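PDB 2WTB: peroxisomal fatty acid beta-oxidation multifunctional protein MFP2 from Arabidopsis thaliana, which carries out successive steps of peroxisomal fatty acid beta-oxidation, hydrating long-chain enoyl-CoAs and oxidising 3-hydroxyacyl-CoAs, during seed germination. Local coordinates for residues Met122-Arg127 with Trp211-Val215; Ser292-Thr296 with Lys485-Val489; Ala328-Ile332 with Val355-Leu359; Glu414-His420 with Arg438-Arg444; Glu629-Pro634 with Tyr682-Leu687. All blocks are in the same frame, centred on the assembly; numbering follows the deposited sequence.

Overall arrangement
The five contacts are spread along the chain from the hydratase/isomerase part to the C-terminal helices. Contact 1 lies in the N-terminal part, where the Met122 side chain is about 5 Å from that of Glu119 and about 9 Å from that of Glu139, the two predicted catalytic acids. Contact 2 brings residues 292-296 against the last strand of the NAD-binding sheet; its centre is about 40 Å from that of contact 1. Contacts 3 and 4 fall within the loop closed by contact 2, in the NAD-binding part, with centres about 27 Å apart. Contact 5 joins two C-terminal helices, its centre about 27 Å from that of contact 2 and about 55 Å from that of contact 1.

Contact 1 (Met122-Arg127 with Trp211-Val215); sequences MACHAR and WVSSV
His125 and Trp211 are brought together by different first torsions: CG of His125 lies anti to its carbonyl carbon (chi1 -58°), whereas CG of Trp211 lies anti to its backbone N (chi1 -168°). The indole then turns its edge to the imidazole face in a T-shaped stack, with centroids 4.5 Å apart and planes at 73°. Trp211 NE1 stands over the centre of the imidazole, 3.5 Å from His125 CD2. Val212 O comes to the same ring at its edge, in plane, 3.4 Å from His125 CD2. Bonds from His125 NE2 to Glu99 O and between His125 ND1 and Ser105 N fix the rotation of the imidazole. A second focus is the carbonyl of Met122. Ser214 OG donates to Met122 O over 2.9 Å, almost in line with the carbonyl bond, and Arg127 NH2 donates to the same oxygen over 2.9 Å from above the carbonyl plane, while Arg127 NE is held by Ala121 O. A water bridges Val212 O and Ser214 OG, donating to each, and reaches His125 O weakly. Met122 belongs to helix 116-123, which carries the predicted catalytic Glu119 of this crotonase-type part. Helix 88-99 and helix 150-158 pack beside it, strand 126-129 runs on between 105-109 and 186-187 of the sheet, and Trp211 rests on Ile204 of helix 193-205.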
# COMPACT_ATOMS: atom_id res chain seq x y z
N MET A 122 -8.40 -10.42 23.83
CA MET A 122 -7.34 -10.93 24.71
C MET A 122 -7.61 -10.58 26.17
O MET A 122 -7.13 -11.27 27.07
CB MET A 122 -5.97 -10.38 24.29
CG MET A 122 -5.39 -11.03 23.05
SD MET A 122 -3.95 -10.14 22.42
CE MET A 122 -3.55 -11.12 20.98
N ALA A 123 -8.38 -9.52 26.39
CA ALA A 123 -8.76 -9.11 27.74
C ALA A 123 -9.74 -10.09 28.34
O ALA A 123 -9.78 -10.27 29.56
CB ALA A 123 -9.36 -7.72 27.71
N CYS A 124 -10.55 -10.71 27.49
CA CYS A 124 -11.50 -11.72 27.93
C CYS A 124 -10.76 -12.94 28.46
O CYS A 124 -9.57 -13.10 28.21
CB CYS A 124 -12.44 -12.13 26.80
SG CYS A 124 -13.56 -10.81 26.28
N HIS A 125 -11.48 -13.80 29.18
CA HIS A 125 -10.85 -14.92 29.88
C HIS A 125 -10.73 -16.19 29.04
O HIS A 125 -10.03 -17.13 29.42
CB HIS A 125 -11.60 -15.17 31.18
CG HIS A 125 -11.63 -13.98 32.08
ND1 HIS A 125 -12.77 -13.22 32.28
CD2 HIS A 125 -10.66 -13.39 32.81
CE1 HIS A 125 -12.50 -12.23 33.10
NE2 HIS A 125 -11.23 -12.30 33.44
N ALA A 126 -11.39 -16.20 27.89
CA ALA A 126 -11.28 -17.30 26.93
C ALA A 126 -11.71 -16.81 25.55
O ALA A 126 -12.39 -15.78 25.44
CB ALA A 126 -12.13 -18.48 27.37
N ARG A 127 -11.33 -17.53 24.51
CA ARG A 127 -11.66 -17.11 23.15
C ARG A 127 -12.18 -18.22 22.25
O ARG A 127 -11.51 -19.23 22.02
CB ARG A 127 -10.44 -16.43 22.50
CG ARG A 127 -10.15 -15.06 23.08
CD ARG A 127 -8.67 -14.82 23.23
NE ARG A 127 -8.40 -14.16 24.50
CZ ARG A 127 -7.98 -14.78 25.59
NH1 ARG A 127 -7.73 -16.08 25.56
NH2 ARG A 127 -7.77 -14.10 26.71
N TRP A 211 -9.95 -20.31 35.09
CA TRP A 211 -10.27 -18.89 35.04
C TRP A 211 -8.97 -18.09 34.90
O TRP A 211 -8.42 -17.63 35.89
CB TRP A 211 -11.01 -18.46 36.30
CG TRP A 211 -11.62 -17.10 36.20
CD1 TRP A 211 -11.15 -16.04 35.47
CD2 TRP A 211 -12.80 -16.63 36.87
NE1 TRP A 211 -11.97 -14.95 35.64
CE2 TRP A 211 -12.98 -15.29 36.50
CE3 TRP A 211 -13.71 -17.22 37.75
CZ2 TRP A 211 -14.05 -14.52 36.97
CZ3 TRP A 211 -14.76 -16.45 38.22
CH2 TRP A 211 -14.93 -15.12 37.83
N VAL A 212 -8.51 -17.93 33.67
CA VAL A 212 -7.21 -17.33 33.41
C VAL A 212 -7.25 -15.84 33.05
O VAL A 212 -8.05 -15.42 32.23
CB VAL A 212 -6.48 -18.07 32.27
CG1 VAL A 212 -5.14 -17.43 31.98
CG2 VAL A 212 -6.32 -19.54 32.62
N SER A 213 -6.38 -15.06 33.69
CA SER A 213 -6.14 -13.67 33.29
C SER A 213 -4.89 -13.59 32.42
O SER A 213 -3.79 -13.89 32.88
CB SER A 213 -6.00 -12.76 34.50
OG SER A 213 -7.26 -12.41 35.04
N SER A 214 -5.07 -13.18 31.17
CA SER A 214 -3.98 -13.13 30.20
C SER A 214 -2.86 -12.18 30.62
O SER A 214 -1.68 -12.45 30.37
CB SER A 214 -4.52 -12.70 28.83
OG SER A 214 -5.73 -13.37 28.54
N VAL A 215 -3.22 -11.08 31.27
CA VAL A 215 -2.26 -10.02 31.56
C VAL A 215 -1.24 -10.44 32.62
O VAL A 215 -0.11 -9.95 32.63
CB VAL A 215 -2.96 -8.72 31.99
CG1 VAL A 215 -3.13 -8.67 33.50
CG2 VAL A 215 -2.16 -7.51 31.51
O HOH W 1 -6.97 -15.60 29.64

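Contact 2 (Ser292-Thr296 with Lys485-Val489); sequences SQRGT and KTPVV
The outermost strand of the NAD-binding sheet, 486-491, meets the end of helix 281-294 and the turn after it, with Thr486, Pro487 and Val488 meeting Gln293 and Thr296. Gln293 and Thr486 approach from opposite directions. Thr486 OG1 donates to Gln293 OE1 over 2.8 Å, lying in the carbonyl plane on a lone pair. The amide arrives there because the glutamine chain bends at its second torsion (chi2 66°), which also lays Gln293 NE2 against Thr486 CG2 at 3.4 Å. With an alanine in place of Gln293, the buried Thr486 hydroxyl would probably lose its acceptor and its methyl the amide that covers it. In this Rossmann-type sheet, Thr486 and Val488 bond through their backbones to strand 459-464, whereas the carbonyl of the intervening Pro487 turns to the edge side and is taken up by a side chain. Thr296 OG1 donates to Pro487 O over 2.8 Å, nearly head-on, with a C=O...O angle of 163°. That hydroxyl sits between the backbone N and the carbonyl carbon of its own residue (chi1 64°), an orientation that carries Thr296 CG2 to within 3.9 Å of Val488 CG1. Helix 651-662 covers the same junction, Met660 touching Gln293 and Asp653 touching Thr296, while Gly295 O accepts from Lys650 NZ.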
# COMPACT_ATOMS: atom_id res chain seq x y z
N SER A 292 -5.19 8.34 1.63
CA SER A 292 -4.93 8.66 0.23
C SER A 292 -5.00 7.42 -0.65
O SER A 292 -5.43 7.49 -1.81
CB SER A 292 -3.58 9.35 0.08
OG SER A 292 -3.59 10.64 0.66
N GLN A 293 -4.57 6.29 -0.11
CA GLN A 293 -4.71 5.01 -0.80
C GLN A 293 -6.18 4.76 -1.15
O GLN A 293 -6.49 4.25 -2.23
CB GLN A 293 -4.19 3.88 0.09
CG GLN A 293 -4.82 2.53 -0.19
CD GLN A 293 -4.46 2.00 -1.56
OE1 GLN A 293 -5.29 1.39 -2.25
NE2 GLN A 293 -3.22 2.22 -1.98
N ARG A 294 -7.06 5.12 -0.23
CA ARG A 294 -8.49 4.89 -0.40
C ARG A 294 -9.14 5.84 -1.40
O ARG A 294 -10.06 5.45 -2.13
CB ARG A 294 -9.20 5.02 0.95
CG ARG A 294 -8.96 3.87 1.90
CD ARG A 294 -9.86 4.01 3.12
NE ARG A 294 -9.91 2.79 3.92
CZ ARG A 294 -10.84 2.54 4.82
NH1 ARG A 294 -11.80 3.43 5.04
NH2 ARG A 294 -10.82 1.41 5.51
N GLY A 295 -8.68 7.08 -1.42
CA GLY A 295 -9.35 8.13 -2.18
C GLY A 295 -9.00 8.22 -3.65
O GLY A 295 -9.45 9.14 -4.33
N THR A 296 -8.20 7.28 -4.15
CA THR A 296 -7.77 7.33 -5.54
C THR A 296 -8.90 6.97 -6.50
O THR A 296 -8.83 7.30 -7.69
CB THR A 296 -6.58 6.40 -5.80
OG1 THR A 296 -6.97 5.04 -5.58
CG2 THR A 296 -5.42 6.74 -4.89
N LYS A 485 -5.02 -4.25 -7.46
CA LYS A 485 -4.22 -3.10 -7.86
C LYS A 485 -4.76 -1.84 -7.20
O LYS A 485 -5.92 -1.80 -6.78
CB LYS A 485 -4.25 -2.94 -9.38
CG LYS A 485 -3.47 -4.00 -10.15
CD LYS A 485 -2.04 -3.56 -10.39
CE LYS A 485 -1.32 -4.53 -11.31
NZ LYS A 485 -1.03 -5.83 -10.64
N THR A 486 -3.93 -0.81 -7.12
CA THR A 486 -4.37 0.50 -6.66
C THR A 486 -4.39 1.47 -7.83
O THR A 486 -3.34 1.90 -8.31
CB THR A 486 -3.47 1.05 -5.54
OG1 THR A 486 -3.70 0.31 -4.34
CG2 THR A 486 -3.77 2.52 -5.28
N PRO A 487 -5.59 1.81 -8.31
CA PRO A 487 -5.77 2.62 -9.51
C PRO A 487 -5.72 4.11 -9.22
O PRO A 487 -6.27 4.56 -8.21
CB PRO A 487 -7.20 2.26 -9.97
CG PRO A 487 -7.69 1.19 -9.02
CD PRO A 487 -6.88 1.34 -7.78
N VAL A 488 -5.05 4.85 -10.09
CA VAL A 488 -5.20 6.30 -10.13
C VAL A 488 -5.66 6.69 -11.53
O VAL A 488 -5.17 6.15 -12.52
CB VAL A 488 -3.89 7.03 -9.78
CG1 VAL A 488 -3.61 6.93 -8.29
CG2 VAL A 488 -2.73 6.47 -10.59
N VAL A 489 -6.61 7.61 -11.61
CA VAL A 489 -7.13 8.06 -12.89
C VAL A 489 -6.41 9.32 -13.34
O VAL A 489 -6.67 10.41 -12.83
CB VAL A 489 -8.65 8.32 -12.84
CG1 VAL A 489 -9.14 8.87 -14.17
CG2 VAL A 489 -9.39 7.03 -12.49

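Contact 3 (Ala328-Ile332 with Val355-Leu359); sequences ATALI and VKANL
Thr329 reaches from helix 322-332 to Val355, Asn358 and Leu359 of helix 345-361. Its CB points at the second helix and divides there. With OG1 anti to the carbonyl carbon (chi1 -68°), the methyl CG2 falls anti to the backbone N and slides past the leucine, meeting Leu359 CD1 at 4.0 Å. The hydroxyl branch lies beside Val355, with Thr329 OG1 3.7 Å from Val355 CG1. Asn358 ND2, crossing at about a right angle, donates to Thr329 OG1 in a straight but weak bond of 3.5 Å; the hydroxyl's stronger partner is Ser325 O, in its own helix. One turn on, Ile332 CD1 packs on Val355 CG1 at 3.9 Å and, more loosely, on Leu359 CD2 at 4.3 Å, so Val355 CG1 is touched by both Thr329 OG1 and Ile332 CD1. The short axes pass 10.1 Å apart with a crossing angle of -59°. Behind this interface, Ala328 and Ile332 lie on Val338 of strand 338-341, and Ala328 is near the probable GxGxxG turn. Strand 315-318, helix 322-332 and strand 338-341 make the beta-alpha-beta unit of a Rossmann-type NAD-binding domain, against whose helix the following helix 345-361 packs.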
# COMPACT_ATOMS: atom_id res chain seq x y z
N ALA A 328 -1.89 -10.61 -18.61
CA ALA A 328 -2.64 -11.86 -18.63
C ALA A 328 -2.53 -12.59 -17.30
O ALA A 328 -3.51 -13.12 -16.79
CB ALA A 328 -2.16 -12.74 -19.77
N THR A 329 -1.32 -12.63 -16.75
CA THR A 329 -1.07 -13.28 -15.47
C THR A 329 -1.95 -12.68 -14.37
O THR A 329 -2.64 -13.40 -13.66
CB THR A 329 0.41 -13.17 -15.05
OG1 THR A 329 1.22 -13.95 -15.94
CG2 THR A 329 0.59 -13.68 -13.63
N ALA A 330 -1.91 -11.35 -14.26
CA ALA A 330 -2.70 -10.65 -13.25
C ALA A 330 -4.19 -10.92 -13.40
O ALA A 330 -4.91 -11.05 -12.41
CB ALA A 330 -2.42 -9.15 -13.32
N LEU A 331 -4.65 -11.01 -14.65
CA LEU A 331 -6.07 -11.19 -14.94
C LEU A 331 -6.58 -12.59 -14.57
O LEU A 331 -7.56 -12.71 -13.84
CB LEU A 331 -6.37 -10.87 -16.40
CG LEU A 331 -6.39 -9.39 -16.79
CD1 LEU A 331 -6.35 -9.22 -18.30
CD2 LEU A 331 -7.60 -8.69 -16.20
N ILE A 332 -5.93 -13.63 -15.08
CA ILE A 332 -6.34 -15.00 -14.78
C ILE A 332 -6.18 -15.33 -13.30
O ILE A 332 -6.91 -16.16 -12.76
CB ILE A 332 -5.58 -16.04 -15.63
CG1 ILE A 332 -4.07 -15.92 -15.41
CG2 ILE A 332 -5.93 -15.89 -17.11
CD1 ILE A 332 -3.26 -16.94 -16.18
N VAL A 355 3.82 -16.77 -19.25
CA VAL A 355 2.73 -16.82 -18.28
C VAL A 355 2.89 -18.00 -17.33
O VAL A 355 2.98 -17.82 -16.12
CB VAL A 355 1.36 -16.91 -18.98
CG1 VAL A 355 0.25 -16.96 -17.95
CG2 VAL A 355 1.17 -15.73 -19.92
N LYS A 356 2.95 -19.20 -17.89
CA LYS A 356 3.13 -20.41 -17.10
C LYS A 356 4.34 -20.28 -16.18
O LYS A 356 4.31 -20.71 -15.03
CB LYS A 356 3.28 -21.64 -18.00
N ALA A 357 5.41 -19.69 -16.71
CA ALA A 357 6.63 -19.49 -15.94
C ALA A 357 6.38 -18.59 -14.74
O ALA A 357 6.94 -18.80 -13.66
CB ALA A 357 7.73 -18.92 -16.82
N ASN A 358 5.54 -17.58 -14.93
CA ASN A 358 5.20 -16.65 -13.86
C ASN A 358 4.39 -17.32 -12.76
O ASN A 358 4.48 -16.95 -11.59
CB ASN A 358 4.44 -15.45 -14.41
CG ASN A 358 5.30 -14.57 -15.29
OD1 ASN A 358 6.53 -14.57 -15.18
ND2 ASN A 358 4.66 -13.80 -16.17
N LEU A 359 3.59 -18.31 -13.14
CA LEU A 359 2.76 -19.04 -12.18
C LEU A 359 3.55 -20.14 -11.48
O LEU A 359 3.38 -20.36 -10.28
CB LEU A 359 1.52 -19.62 -12.87
CG LEU A 359 0.36 -18.66 -13.14
CD1 LEU A 359 0.73 -17.62 -14.18
CD2 LEU A 359 -0.89 -19.42 -13.57

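Contact 4 (Glu414-His420 with Arg438-Arg444); sequences EKYCPQH and RTKSQDR
The guanidinium of Arg444 has Gln419 O over one face, 3.0 Å above the plane and offset toward the rim, and a water in plane at its edge. The Gln419 oxygen stands too far above the plane to bond to Arg444 NE or NH1. Arg444 NH2 donates to the water over 2.9 Å, and that water lies near Glu414 O and Cys417 O, just where helix 403-416 ends. NH1 of Arg444 is bonded to Cys421 O. The Glu414 carboxylate is turned 37° from the guanidinium plane. Its OE1 is gripped by two donors from one face: Lys440 N over 2.7 Å on the syn side and Ser441 OG over 2.8 Å on the anti side. The chain reaches them by extending fully, with CG anti to the backbone N (chi1 180°). Both segments run into neighbouring parallel strands of the Rossmann-type sheet: residues 414-420 lead into strand 422-425, residues 438-444 into strand 445-450, so the carboxylate and guanidinium tie the two crossovers together where they enter the sheet. Glu414 OE1 and Arg444 NH2 are 4.8 Å apart, not a salt bridge, though their charges probably attract. Ser441 OG stands between them, also accepting weakly from Arg444 NH2. On the same face of the carboxylate, Thr439 CB abuts the other oxygen, Glu414 OE2, at 3.1 Å, and Thr439 OG1 is held by Gly436 O.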
# COMPACT_ATOMS: atom_id res chain seq x y z
N GLU A 414 -11.93 -2.37 -33.34
CA GLU A 414 -13.23 -1.76 -33.58
C GLU A 414 -14.06 -2.61 -34.54
O GLU A 414 -15.29 -2.58 -34.51
CB GLU A 414 -13.06 -0.35 -34.14
CG GLU A 414 -14.36 0.37 -34.43
CD GLU A 414 -14.14 1.68 -35.16
OE1 GLU A 414 -14.76 2.69 -34.78
OE2 GLU A 414 -13.34 1.69 -36.12
N LYS A 415 -13.38 -3.37 -35.39
CA LYS A 415 -14.05 -4.18 -36.40
C LYS A 415 -14.58 -5.50 -35.84
O LYS A 415 -15.76 -5.81 -35.98
CB LYS A 415 -13.11 -4.45 -37.58
CG LYS A 415 -13.75 -5.25 -38.70
CD LYS A 415 -12.75 -5.60 -39.79
CE LYS A 415 -12.19 -4.35 -40.45
NZ LYS A 415 -11.18 -4.69 -41.49
N TYR A 416 -13.70 -6.27 -35.20
CA TYR A 416 -14.04 -7.62 -34.75
C TYR A 416 -14.64 -7.68 -33.34
O TYR A 416 -15.13 -8.72 -32.92
CB TYR A 416 -12.81 -8.53 -34.82
CG TYR A 416 -12.21 -8.65 -36.21
CD1 TYR A 416 -12.73 -9.54 -37.14
CD2 TYR A 416 -11.14 -7.86 -36.59
CE1 TYR A 416 -12.19 -9.65 -38.40
CE2 TYR A 416 -10.59 -7.96 -37.86
CZ TYR A 416 -11.12 -8.86 -38.76
OH TYR A 416 -10.58 -8.96 -40.02
N CYS A 417 -14.60 -6.56 -32.62
CA CYS A 417 -15.11 -6.53 -31.25
C CYS A 417 -16.57 -6.11 -31.18
O CYS A 417 -17.10 -5.51 -32.11
CB CYS A 417 -14.27 -5.58 -30.39
SG CYS A 417 -12.68 -6.25 -29.86
N PRO A 418 -17.23 -6.46 -30.07
CA PRO A 418 -18.59 -5.99 -29.77
C PRO A 418 -18.60 -4.48 -29.55
O PRO A 418 -17.57 -3.90 -29.21
CB PRO A 418 -18.93 -6.71 -28.46
CG PRO A 418 -18.02 -7.90 -28.42
CD PRO A 418 -16.76 -7.45 -29.08
N GLN A 419 -19.76 -3.85 -29.74
CA GLN A 419 -19.87 -2.40 -29.69
C GLN A 419 -19.64 -1.83 -28.29
O GLN A 419 -19.37 -0.64 -28.13
CB GLN A 419 -21.24 -1.95 -30.21
CG GLN A 419 -21.66 -2.63 -31.50
CD GLN A 419 -20.60 -2.54 -32.59
OE1 GLN A 419 -19.69 -1.71 -32.52
NE2 GLN A 419 -20.72 -3.39 -33.60
N HIS A 420 -19.75 -2.69 -27.28
CA HIS A 420 -19.62 -2.26 -25.89
C HIS A 420 -18.21 -2.50 -25.37
O HIS A 420 -17.83 -2.01 -24.30
CB HIS A 420 -20.61 -3.03 -25.02
CG HIS A 420 -20.31 -4.49 -24.90
ND1 HIS A 420 -20.69 -5.41 -25.86
CD2 HIS A 420 -19.65 -5.19 -23.95
CE1 HIS A 420 -20.28 -6.61 -25.49
NE2 HIS A 420 -19.65 -6.51 -24.34
N ARG A 438 -7.94 5.89 -36.61
CA ARG A 438 -8.66 5.24 -37.71
C ARG A 438 -10.03 4.70 -37.31
O ARG A 438 -10.69 4.03 -38.10
CB ARG A 438 -7.81 4.12 -38.31
CG ARG A 438 -6.46 4.56 -38.85
CD ARG A 438 -5.88 3.52 -39.80
NE ARG A 438 -4.53 3.85 -40.23
CZ ARG A 438 -3.43 3.25 -39.79
NH1 ARG A 438 -3.53 2.27 -38.90
NH2 ARG A 438 -2.24 3.62 -40.24
N THR A 439 -10.45 4.98 -36.08
CA THR A 439 -11.74 4.49 -35.60
C THR A 439 -12.68 5.64 -35.25
O THR A 439 -12.30 6.81 -35.30
CB THR A 439 -11.58 3.59 -34.37
OG1 THR A 439 -11.35 4.40 -33.21
CG2 THR A 439 -10.43 2.61 -34.55
N LYS A 440 -13.91 5.29 -34.88
CA LYS A 440 -14.87 6.26 -34.38
C LYS A 440 -15.32 5.83 -32.99
O LYS A 440 -16.46 6.07 -32.60
CB LYS A 440 -16.07 6.36 -35.31
CG LYS A 440 -15.75 6.98 -36.66
CD LYS A 440 -16.99 7.06 -37.54
CE LYS A 440 -16.65 7.63 -38.91
NZ LYS A 440 -15.91 8.91 -38.79
N SER A 441 -14.41 5.20 -32.25
CA SER A 441 -14.72 4.67 -30.94
C SER A 441 -13.95 5.39 -29.84
O SER A 441 -13.51 4.77 -28.87
CB SER A 441 -14.41 3.17 -30.89
OG SER A 441 -14.98 2.50 -32.00
N GLN A 442 -13.78 6.70 -30.00
CA GLN A 442 -12.99 7.49 -29.06
C GLN A 442 -13.52 7.41 -27.63
O GLN A 442 -12.78 7.61 -26.67
CB GLN A 442 -12.91 8.95 -29.51
CG GLN A 442 -12.09 9.18 -30.76
CD GLN A 442 -12.75 8.65 -32.02
OE1 GLN A 442 -13.98 8.60 -32.11
NE2 GLN A 442 -11.95 8.26 -32.99
N ASP A 443 -14.81 7.11 -27.49
CA ASP A 443 -15.41 7.01 -26.17
C ASP A 443 -15.04 5.69 -25.49
O ASP A 443 -15.15 5.57 -24.26
CB ASP A 443 -16.93 7.14 -26.26
CG ASP A 443 -17.56 5.98 -26.99
OD1 ASP A 443 -17.10 5.64 -28.11
OD2 ASP A 443 -18.53 5.40 -26.46
N ARG A 444 -14.61 4.72 -26.28
CA ARG A 444 -14.29 3.39 -25.76
C ARG A 444 -12.79 3.20 -25.54
O ARG A 444 -12.37 2.20 -24.96
CB ARG A 444 -14.79 2.31 -26.73
CG ARG A 444 -16.28 2.07 -26.69
CD ARG A 444 -16.63 0.78 -27.43
NE ARG A 444 -16.58 0.94 -28.88
CZ ARG A 444 -16.38 -0.06 -29.73
NH1 ARG A 444 -16.18 -1.29 -29.28
NH2 ARG A 444 -16.35 0.18 -31.03
O HOH W 2 -16.01 -2.57 -32.04

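Contact 5 (Glu629-Pro634 with Tyr682-Leu687); sequences EMTFFP and YIYSRL
Phe633 lies against Ile683 and Tyr682. Ile683 CG1 sits over the face of the Phe633 ring, 3.9 Å from its centroid, in a CH-pi contact. Tyr682 meets the same ring edge to edge, its CE2 3.7 Å from Phe633 CE2. At the base of the side chain, Leu687 CD1 lies 4.1 Å from Phe633 CB, and Leu687 CD2 touches Phe633 O at 3.5 Å. The tyrosine goes on to Glu629: Tyr682 OH donates over 3.0 Å to the syn lone pair of Glu629 OE1, with the ring and carboxylate planes 75° apart. The phenol comes into line because Tyr682 CG is anti to its backbone N (chi1 180°), which sends the ring across to the other helix. A phenylalanine here would probably leave the buried Glu629 carboxylate without this donor. The two helices, 624-644 and 680-694, cross with an angle of -113° in the all-helical C-terminal region of the enzyme, their short axes 10.8 Å apart. Further out, Arg686 NH1 lies over one face of the Tyr682 ring, offset toward its rim. Arg686 NE is 5.5 Å from Glu629 OE1, not in contact, yet its charge may steady the carboxylate. Trp690, on the same helix, touches both Glu629 and Phe633, while Leu687 also rests on Leu704 of helix 702-710 and Pro634, where helix 624-644 kinks, packs on Pro504.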
# COMPACT_ATOMS: atom_id res chain seq x y z
N GLU A 629 17.89 17.27 -2.13
CA GLU A 629 17.13 18.48 -2.45
C GLU A 629 17.21 18.88 -3.92
O GLU A 629 16.25 19.40 -4.47
CB GLU A 629 17.55 19.64 -1.54
CG GLU A 629 17.00 19.53 -0.12
CD GLU A 629 17.00 20.86 0.61
OE1 GLU A 629 17.61 21.83 0.10
OE2 GLU A 629 16.38 20.94 1.69
N MET A 630 18.36 18.64 -4.54
CA MET A 630 18.54 19.00 -5.95
C MET A 630 17.98 17.92 -6.88
O MET A 630 17.81 18.15 -8.08
CB MET A 630 20.02 19.25 -6.26
CG MET A 630 20.64 20.41 -5.49
SD MET A 630 22.25 20.91 -6.14
CE MET A 630 21.76 21.64 -7.70
N THR A 631 17.70 16.75 -6.32
CA THR A 631 17.22 15.63 -7.11
C THR A 631 15.70 15.48 -7.00
O THR A 631 15.05 14.93 -7.89
CB THR A 631 17.91 14.32 -6.70
OG1 THR A 631 19.32 14.42 -6.95
CG2 THR A 631 17.35 13.14 -7.47
N PHE A 632 15.13 15.98 -5.90
CA PHE A 632 13.72 15.77 -5.62
C PHE A 632 12.85 17.01 -5.78
O PHE A 632 11.67 16.92 -6.12
CB PHE A 632 13.53 15.17 -4.23
CG PHE A 632 13.72 13.69 -4.19
CD1 PHE A 632 12.71 12.84 -4.60
CD2 PHE A 632 14.92 13.14 -3.76
CE1 PHE A 632 12.89 11.47 -4.57
CE2 PHE A 632 15.10 11.77 -3.72
CZ PHE A 632 14.09 10.94 -4.13
N PHE A 633 13.43 18.18 -5.52
CA PHE A 633 12.69 19.43 -5.68
C PHE A 633 12.24 19.65 -7.13
O PHE A 633 11.14 20.14 -7.36
CB PHE A 633 13.51 20.62 -5.16
CG PHE A 633 13.45 20.78 -3.67
CD1 PHE A 633 13.26 19.68 -2.85
CD2 PHE A 633 13.61 22.03 -3.09
CE1 PHE A 633 13.21 19.83 -1.47
CE2 PHE A 633 13.56 22.18 -1.72
CZ PHE A 633 13.36 21.08 -0.91
N PRO A 634 13.09 19.29 -8.10
CA PRO A 634 12.64 19.33 -9.50
C PRO A 634 11.49 18.36 -9.75
O PRO A 634 10.66 18.62 -10.63
CB PRO A 634 13.89 18.89 -10.28
CG PRO A 634 15.02 19.27 -9.40
CD PRO A 634 14.54 19.03 -8.00
N TYR A 682 10.23 27.72 0.96
CA TYR A 682 11.58 27.19 0.94
C TYR A 682 11.90 26.57 -0.42
O TYR A 682 12.82 27.00 -1.11
CB TYR A 682 11.76 26.15 2.04
CG TYR A 682 13.15 25.53 2.09
CD1 TYR A 682 14.12 26.02 2.95
CD2 TYR A 682 13.47 24.46 1.27
CE1 TYR A 682 15.38 25.45 3.00
CE2 TYR A 682 14.73 23.89 1.31
CZ TYR A 682 15.68 24.39 2.17
OH TYR A 682 16.94 23.83 2.21
N ILE A 683 11.12 25.56 -0.80
CA ILE A 683 11.30 24.87 -2.08
C ILE A 683 11.38 25.87 -3.23
O ILE A 683 12.19 25.71 -4.15
CB ILE A 683 10.16 23.86 -2.34
CG1 ILE A 683 10.14 22.79 -1.25
CG2 ILE A 683 10.32 23.22 -3.71
CD1 ILE A 683 9.11 21.70 -1.49
N TYR A 684 10.53 26.89 -3.19
CA TYR A 684 10.53 27.94 -4.20
C TYR A 684 11.85 28.71 -4.19
O TYR A 684 12.56 28.76 -5.19
CB TYR A 684 9.35 28.89 -3.98
CG TYR A 684 9.36 30.12 -4.86
CD1 TYR A 684 9.26 30.02 -6.24
CD2 TYR A 684 9.46 31.39 -4.30
CE1 TYR A 684 9.26 31.15 -7.04
CE2 TYR A 684 9.46 32.52 -5.10
CZ TYR A 684 9.36 32.39 -6.47
OH TYR A 684 9.36 33.52 -7.26
N SER A 685 12.16 29.31 -3.04
CA SER A 685 13.37 30.11 -2.88
C SER A 685 14.62 29.34 -3.29
O SER A 685 15.52 29.89 -3.91
CB SER A 685 13.50 30.59 -1.43
OG SER A 685 14.72 31.28 -1.23
N ARG A 686 14.67 28.06 -2.93
CA ARG A 686 15.82 27.22 -3.21
C ARG A 686 15.87 26.82 -4.68
O ARG A 686 16.95 26.71 -5.27
CB ARG A 686 15.80 25.98 -2.32
CG ARG A 686 17.08 25.14 -2.38
CD ARG A 686 18.12 25.62 -1.37
NE ARG A 686 18.55 26.99 -1.62
CZ ARG A 686 18.12 28.05 -0.95
NH1 ARG A 686 17.22 27.90 0.02
NH2 ARG A 686 18.57 29.26 -1.25
N LEU A 687 14.70 26.61 -5.27
CA LEU A 687 14.59 26.15 -6.66
C LEU A 687 14.88 27.29 -7.63
O LEU A 687 15.22 27.06 -8.79
CB LEU A 687 13.21 25.55 -6.91
CG LEU A 687 13.08 24.41 -7.93
CD1 LEU A 687 14.31 23.53 -7.95
CD2 LEU A 687 11.83 23.59 -7.62